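Local coordinates for restriction endonuclease PacI (Pseudomonas alcaligenes, PDB 3M7K), which cuts double-stranded DNA at a rare eight-base-pair target site, as an HNH restriction endonuclease with a beta-beta-alpha-metal active site, at residues Arg61-Thr74 with Tyr84-Ser96. Sequence-based numbering, arbitrary orientation.
Sequences RHCGYCGISEAGFT and YHIQCLGVDRSDS. With ZN (zinc ion), chain D; MG (magnesium ion), chain F; nucleotides of chain C.
The Y65 ring meets D92 OD2 at its edge, in plane; the F73 ring takes I86 CG2 at its edge, and the H85 ring has Q87 CG over one face and the T74 carbonyl at its edge. The segments form part of the beta-beta-alpha-metal fold: strand 90-93 carries D92, and helix 110-116 supplies N113. C63 and C66 bind zinc with C109 and C112. The D92 carboxylate suits two partners: OD1 binds magnesium, and OD2 accepts from Y65 OH at 2.6 Å, the planes 62° apart. Y65's phenol is long enough for this second-shell bond, which probably steadies the carboxylate. Branched L89 serves two sides, CD1 lying 3.5 Å from C63 N and CD2 3.9 Å from F73 CB. With CG anti to the backbone N (chi1 -176°), extended E70 offers two oxygens to R61, whose NE and NH2 grip it side-on; OE1 also hydrogen-bonds S58 and salt-bridges K25. Putting an alanine at E70 would probably leave R61 with E15 but without its side-on carboxylate, and L89 N without its acceptor. H85 NE2 donates to T74 O at 2.6 Å. R61 NE (2.7 Å) and L89 N (3.0 Å) reach E70 OE2 from opposite faces of the carboxylate.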
loop_
_atom_site.group_PDB
_atom_site.type_symbol
_atom_site.label_atom_id
_atom_site.label_comp_id
_atom_site.label_asym_id
_atom_site.label_seq_id
_atom_site.Cartn_x
_atom_site.Cartn_y
_atom_site.Cartn_z
ATOM N N ARG A 61 -16.241 -6.392 15.107
ATOM C CA ARG A 61 -15.555 -5.670 14.021
ATOM C C ARG A 61 -14.559 -6.535 13.233
ATOM O O ARG A 61 -13.653 -7.131 13.811
ATOM C CB ARG A 61 -14.869 -4.407 14.554
ATOM C CG ARG A 61 -15.853 -3.286 14.909
ATOM C CD ARG A 61 -15.139 -1.957 15.080
ATOM N NE ARG A 61 -14.324 -1.880 16.302
ATOM C CZ ARG A 61 -14.784 -1.531 17.503
ATOM N NH1 ARG A 61 -16.084 -1.262 17.688
ATOM N NH2 ARG A 61 -13.944 -1.459 18.539
ATOM N N HIS A 62 -14.740 -6.582 11.912
ATOM C CA HIS A 62 -13.824 -7.277 11.005
ATOM C C HIS A 62 -13.640 -6.368 9.809
ATOM O O HIS A 62 -14.574 -5.661 9.410
ATOM C CB HIS A 62 -14.425 -8.599 10.490
ATOM C CG HIS A 62 -14.601 -9.648 11.543
ATOM N ND1 HIS A 62 -15.687 -9.675 12.396
ATOM C CD2 HIS A 62 -13.841 -10.722 11.866
ATOM C CE1 HIS A 62 -15.577 -10.706 13.213
ATOM N NE2 HIS A 62 -14.466 -11.358 12.915
ATOM N N CYS A 63 -12.450 -6.393 9.226
ATOM C CA CYS A 63 -12.167 -5.587 8.054
ATOM C C CYS A 63 -13.045 -6.085 6.909
ATOM O O CYS A 63 -13.126 -7.285 6.669
ATOM C CB CYS A 63 -10.692 -5.727 7.678
ATOM S SG CYS A 63 -10.253 -4.998 6.057
ATOM N N GLY A 64 -13.700 -5.165 6.217
ATOM C CA GLY A 64 -14.617 -5.500 5.131
ATOM C C GLY A 64 -13.947 -5.942 3.836
ATOM O O GLY A 64 -14.639 -6.333 2.891
ATOM N N TYR A 65 -12.614 -5.864 3.776
ATOM C CA TYR A 65 -11.862 -6.364 2.633
ATOM C C TYR A 65 -11.178 -7.689 2.904
ATOM O O TYR A 65 -11.376 -8.633 2.143
ATOM C CB TYR A 65 -10.837 -5.339 2.133
ATOM C CG TYR A 65 -11.515 -4.107 1.616
ATOM C CD1 TYR A 65 -11.373 -2.880 2.270
ATOM C CD2 TYR A 65 -12.361 -4.180 0.494
ATOM C CE1 TYR A 65 -12.021 -1.740 1.790
ATOM C CE2 TYR A 65 -13.022 -3.059 0.020
ATOM C CZ TYR A 65 -12.843 -1.848 0.666
ATOM O OH TYR A 65 -13.495 -0.749 0.192
ATOM N N CYS A 66 -10.376 -7.770 3.968
ATOM C CA CYS A 66 -9.612 -9.001 4.235
ATOM C C CYS A 66 -10.237 -9.907 5.287
ATOM O O CYS A 66 -9.794 -11.043 5.458
ATOM C CB CYS A 66 -8.171 -8.682 4.636
ATOM S SG CYS A 66 -8.001 -7.918 6.281
ATOM N N GLY A 67 -11.219 -9.395 6.022
ATOM C CA GLY A 67 -11.939 -10.217 7.007
ATOM C C GLY A 67 -11.225 -10.327 8.338
ATOM O O GLY A 67 -11.720 -10.963 9.254
ATOM N N ILE A 68 -10.070 -9.692 8.489
ATOM C CA ILE A 68 -9.367 -9.838 9.758
ATOM C C ILE A 68 -10.202 -9.220 10.899
ATOM O O ILE A 68 -10.846 -8.189 10.704
ATOM C CB ILE A 68 -7.944 -9.249 9.709
ATOM C CG1 ILE A 68 -7.113 -9.803 10.882
ATOM C CG2 ILE A 68 -7.980 -7.692 9.722
ATOM C CD1 ILE A 68 -5.644 -9.578 10.733
ATOM N N SER A 69 -10.192 -9.865 12.066
ATOM C CA SER A 69 -10.907 -9.356 13.234
ATOM C C SER A 69 -10.073 -8.241 13.850
ATOM O O SER A 69 -8.849 -8.158 13.618
ATOM C CB SER A 69 -11.125 -10.465 14.264
ATOM O OG SER A 69 -9.880 -10.855 14.829
ATOM N N GLU A 70 -10.723 -7.387 14.630
ATOM C CA GLU A 70 -9.997 -6.341 15.338
ATOM C C GLU A 70 -8.873 -6.907 16.234
ATOM O O GLU A 70 -7.772 -6.338 16.289
ATOM C CB GLU A 70 -10.966 -5.486 16.147
ATOM C CG GLU A 70 -10.307 -4.328 16.817
ATOM C CD GLU A 70 -11.269 -3.227 17.121
ATOM O OE1 GLU A 70 -11.629 -3.076 18.306
ATOM O OE2 GLU A 70 -11.668 -2.518 16.176
ATOM N N ALA A 71 -9.150 -8.008 16.930
ATOM C CA ALA A 71 -8.122 -8.670 17.760
ATOM C C ALA A 71 -6.988 -9.240 16.911
ATOM O O ALA A 71 -5.817 -9.143 17.286
ATOM C CB ALA A 71 -8.739 -9.764 18.662
ATOM N N GLY A 72 -7.344 -9.821 15.763
ATOM C CA GLY A 72 -6.353 -10.333 14.805
ATOM C C GLY A 72 -5.443 -9.218 14.316
ATOM O O GLY A 72 -4.212 -9.342 14.337
ATOM N N PHE A 73 -6.037 -8.106 13.908
ATOM C CA PHE A 73 -5.237 -6.972 13.478
ATOM C C PHE A 73 -4.351 -6.406 14.579
ATOM O O PHE A 73 -3.208 -6.056 14.333
ATOM C CB PHE A 73 -6.109 -5.868 12.890
ATOM C CG PHE A 73 -5.326 -4.820 12.172
ATOM C CD1 PHE A 73 -4.778 -5.093 10.916
ATOM C CD2 PHE A 73 -5.115 -3.567 12.741
ATOM C CE1 PHE A 73 -4.032 -4.135 10.225
ATOM C CE2 PHE A 73 -4.369 -2.570 12.026
ATOM C CZ PHE A 73 -3.828 -2.881 10.782
ATOM N N THR A 74 -4.886 -6.304 15.789
ATOM C CA THR A 74 -4.114 -5.868 16.945
ATOM C C THR A 74 -2.863 -6.729 17.128
ATOM O O THR A 74 -1.804 -6.202 17.450
ATOM C CB THR A 74 -4.997 -5.867 18.228
ATOM O OG1 THR A 74 -6.133 -5.032 18.002
ATOM C CG2 THR A 74 -4.232 -5.361 19.471
ATOM N N TYR A 84 2.414 4.605 17.496
ATOM C CA TYR A 84 1.750 3.743 18.484
ATOM C C TYR A 84 1.095 2.515 17.884
ATOM O O TYR A 84 0.666 2.541 16.726
ATOM C CB TYR A 84 0.723 4.539 19.288
ATOM C CG TYR A 84 1.321 5.791 19.878
ATOM C CD1 TYR A 84 2.410 5.714 20.746
ATOM C CD2 TYR A 84 0.818 7.049 19.549
ATOM C CE1 TYR A 84 2.986 6.870 21.298
ATOM C CE2 TYR A 84 1.385 8.219 20.091
ATOM C CZ TYR A 84 2.458 8.115 20.956
ATOM O OH TYR A 84 3.011 9.264 21.476
ATOM N N HIS A 85 1.002 1.465 18.694
ATOM C CA HIS A 85 0.358 0.194 18.339
ATOM C C HIS A 85 -1.119 0.396 18.013
ATOM O O HIS A 85 -1.879 0.888 18.862
ATOM C CB HIS A 85 0.510 -0.779 19.519
ATOM C CG HIS A 85 -0.178 -2.100 19.335
ATOM N ND1 HIS A 85 -0.539 -2.903 20.403
ATOM C CD2 HIS A 85 -0.562 -2.763 18.218
ATOM C CE1 HIS A 85 -1.116 -4.002 19.942
ATOM N NE2 HIS A 85 -1.162 -3.930 18.619
ATOM N N ILE A 86 -1.515 0.027 16.790
ATOM C CA ILE A 86 -2.915 0.159 16.326
ATOM C C ILE A 86 -3.756 -0.978 16.901
ATOM O O ILE A 86 -3.364 -2.145 16.810
ATOM C CB ILE A 86 -2.985 0.149 14.788
ATOM C CG1 ILE A 86 -2.123 1.296 14.233
ATOM C CG2 ILE A 86 -4.457 0.183 14.285
ATOM C CD1 ILE A 86 -1.958 1.318 12.734
ATOM N N GLN A 87 -4.901 -0.637 17.490
ATOM C CA GLN A 87 -5.680 -1.583 18.285
ATOM C C GLN A 87 -7.143 -1.601 17.876
ATOM O O GLN A 87 -7.964 -2.308 18.472
ATOM C CB GLN A 87 -5.549 -1.238 19.763
ATOM C CG GLN A 87 -4.120 -1.319 20.278
ATOM C CD GLN A 87 -3.921 -0.516 21.555
ATOM O OE1 GLN A 87 -4.577 -0.774 22.565
ATOM N NE2 GLN A 87 -3.016 0.473 21.509
ATOM N N CYS A 88 -7.468 -0.818 16.854
ATOM C CA CYS A 88 -8.808 -0.827 16.316
ATOM C C CYS A 88 -8.830 -0.698 14.792
ATOM O O CYS A 88 -7.825 -0.313 14.158
ATOM C CB CYS A 88 -9.656 0.273 16.962
ATOM S SG CYS A 88 -9.172 1.919 16.484
ATOM N N LEU A 89 -9.972 -1.054 14.225
ATOM C CA LEU A 89 -10.185 -0.970 12.783
ATOM C C LEU A 89 -10.724 0.388 12.415
ATOM O O LEU A 89 -11.448 1.006 13.200
ATOM C CB LEU A 89 -11.144 -2.060 12.320
ATOM C CG LEU A 89 -10.685 -3.480 12.662
ATOM C CD1 LEU A 89 -11.648 -4.451 12.067
ATOM C CD2 LEU A 89 -9.263 -3.781 12.161
ATOM N N GLY A 90 -10.369 0.852 11.218
ATOM C CA GLY A 90 -10.753 2.192 10.794
ATOM C C GLY A 90 -11.827 2.188 9.737
ATOM O O GLY A 90 -12.496 1.171 9.504
ATOM N N VAL A 91 -11.984 3.322 9.081
ATOM C CA VAL A 91 -13.102 3.525 8.159
ATOM C C VAL A 91 -12.613 3.879 6.749
ATOM O O VAL A 91 -11.876 4.849 6.579
ATOM C CB VAL A 91 -14.034 4.660 8.671
ATOM C CG1 VAL A 91 -15.228 4.827 7.743
ATOM C CG2 VAL A 91 -14.510 4.384 10.104
ATOM N N ASP A 92 -13.007 3.077 5.758
ATOM C CA ASP A 92 -12.711 3.341 4.353
ATOM C C ASP A 92 -13.885 4.097 3.720
ATOM O O ASP A 92 -15.041 3.682 3.845
ATOM C CB ASP A 92 -12.535 2.033 3.581
ATOM C CG ASP A 92 -12.438 2.245 2.085
ATOM O OD1 ASP A 92 -11.660 3.133 1.686
ATOM O OD2 ASP A 92 -13.127 1.522 1.301
ATOM N N ARG A 93 -13.576 5.196 3.054
ATOM C CA ARG A 93 -14.524 5.857 2.153
ATOM C C ARG A 93 -14.477 5.052 0.853
ATOM O O ARG A 93 -13.542 5.212 0.046
ATOM C CB ARG A 93 -14.110 7.312 1.956
ATOM C CG ARG A 93 -14.025 8.109 3.276
ATOM C CD ARG A 93 -13.369 9.494 3.092
ATOM N NE ARG A 93 -11.930 9.427 2.770
ATOM C CZ ARG A 93 -11.429 9.559 1.537
ATOM N NH1 ARG A 93 -12.234 9.786 0.506
ATOM N NH2 ARG A 93 -10.117 9.486 1.330
ATOM N N SER A 94 -15.435 4.136 0.706
ATOM C CA SER A 94 -15.527 3.202 -0.426
ATOM C C SER A 94 -15.147 3.852 -1.743
ATOM O O SER A 94 -14.217 3.432 -2.428
ATOM C CB SER A 94 -16.977 2.701 -0.592
ATOM O OG SER A 94 -17.106 1.433 0.005
ATOM N N ASP A 95 -15.913 4.871 -2.089
ATOM C CA ASP A 95 -15.630 5.702 -3.230
ATOM C C ASP A 95 -14.721 6.785 -2.679
ATOM O O ASP A 95 -15.146 7.618 -1.866
ATOM C CB ASP A 95 -16.938 6.275 -3.806
ATOM C CG ASP A 95 -16.706 7.140 -5.026
ATOM O OD1 ASP A 95 -15.533 7.424 -5.334
ATOM O OD2 ASP A 95 -17.692 7.561 -5.668
ATOM N N SER A 96 -13.450 6.738 -3.083
ATOM C CA SER A 96 -12.452 7.607 -2.479
ATOM C C SER A 96 -12.642 9.061 -2.872
ATOM O O SER A 96 -12.041 9.949 -2.258
ATOM C CB SER A 96 -11.020 7.147 -2.807
ATOM O OG SER A 96 -10.232 7.165 -1.614
HETATM ZN ZN ZN D . -7.937 -5.654 5.971
HETATM MG MG MG F . -9.892 4.584 2.325
ATOM P P DA C 3 -5.605 3.423 17.014
ATOM O OP1 DA C 3 -5.577 1.939 17.034
ATOM O OP2 DA C 3 -6.913 4.128 17.061
ATOM O "O5'" DA C 3 -4.737 4.009 18.195
ATOM C "C5'" DA C 3 -3.664 3.284 18.761
ATOM C "C4'" DA C 3 -2.906 4.165 19.757
ATOM O "O4'" DA C 3 -2.668 5.461 19.152
ATOM C "C3'" DA C 3 -3.614 4.501 21.068
ATOM O "O3'" DA C 3 -2.636 4.814 22.051
ATOM C "C2'" DA C 3 -4.402 5.762 20.721
ATOM C "C1'" DA C 3 -3.394 6.481 19.824
ATOM N N9 DA C 3 -3.993 7.353 18.811
ATOM C C8 DA C 3 -5.182 7.193 18.156
ATOM N N7 DA C 3 -5.436 8.144 17.286
ATOM C C5 DA C 3 -4.333 8.994 17.391
ATOM C C6 DA C 3 -3.961 10.198 16.736
ATOM N N6 DA C 3 -4.703 10.809 15.810
ATOM N N1 DA C 3 -2.778 10.759 17.066
ATOM C C2 DA C 3 -2.007 10.178 17.995
ATOM N N3 DA C 3 -2.243 9.054 18.669
ATOM C C4 DA C 3 -3.434 8.509 18.319
ATOM P P DG C 4 -2.667 4.176 23.523
ATOM O OP1 DG C 4 -2.455 2.721 23.437
ATOM O OP2 DG C 4 -3.904 4.642 24.165
ATOM O "O5'" DG C 4 -1.455 4.892 24.278
ATOM C "C5'" DG C 4 -0.302 5.258 23.544
ATOM C "C4'" DG C 4 -0.192 6.762 23.375
ATOM O "O4'" DG C 4 -1.359 7.329 22.754
ATOM C "C3'" DG C 4 -0.062 7.570 24.658
ATOM O "O3'" DG C 4 1.313 7.821 24.859
ATOM C "C2'" DG C 4 -0.865 8.855 24.406
ATOM C "C1'" DG C 4 -1.179 8.713 22.929
ATOM N N9 DG C 4 -2.359 9.368 22.381
ATOM C C8 DG C 4 -3.676 8.972 22.454
ATOM N N7 DG C 4 -4.492 9.770 21.820
ATOM C C5 DG C 4 -3.660 10.744 21.293
ATOM C C6 DG C 4 -3.955 11.873 20.508
ATOM O O6 DG C 4 -5.054 12.237 20.094
ATOM N N1 DG C 4 -2.813 12.607 20.177
ATOM C C2 DG C 4 -1.531 12.280 20.562
ATOM N N2 DG C 4 -0.543 13.091 20.154
ATOM N N3 DG C 4 -1.238 11.222 21.301
ATOM C C4 DG C 4 -2.346 10.509 21.626
HETATM O O HOH W 1 -1.834 -3.705 15.059
HETATM O O HOH W 2 -10.965 5.941 0.794
HETATM O O HOH W 3 -8.355 3.693 0.759
#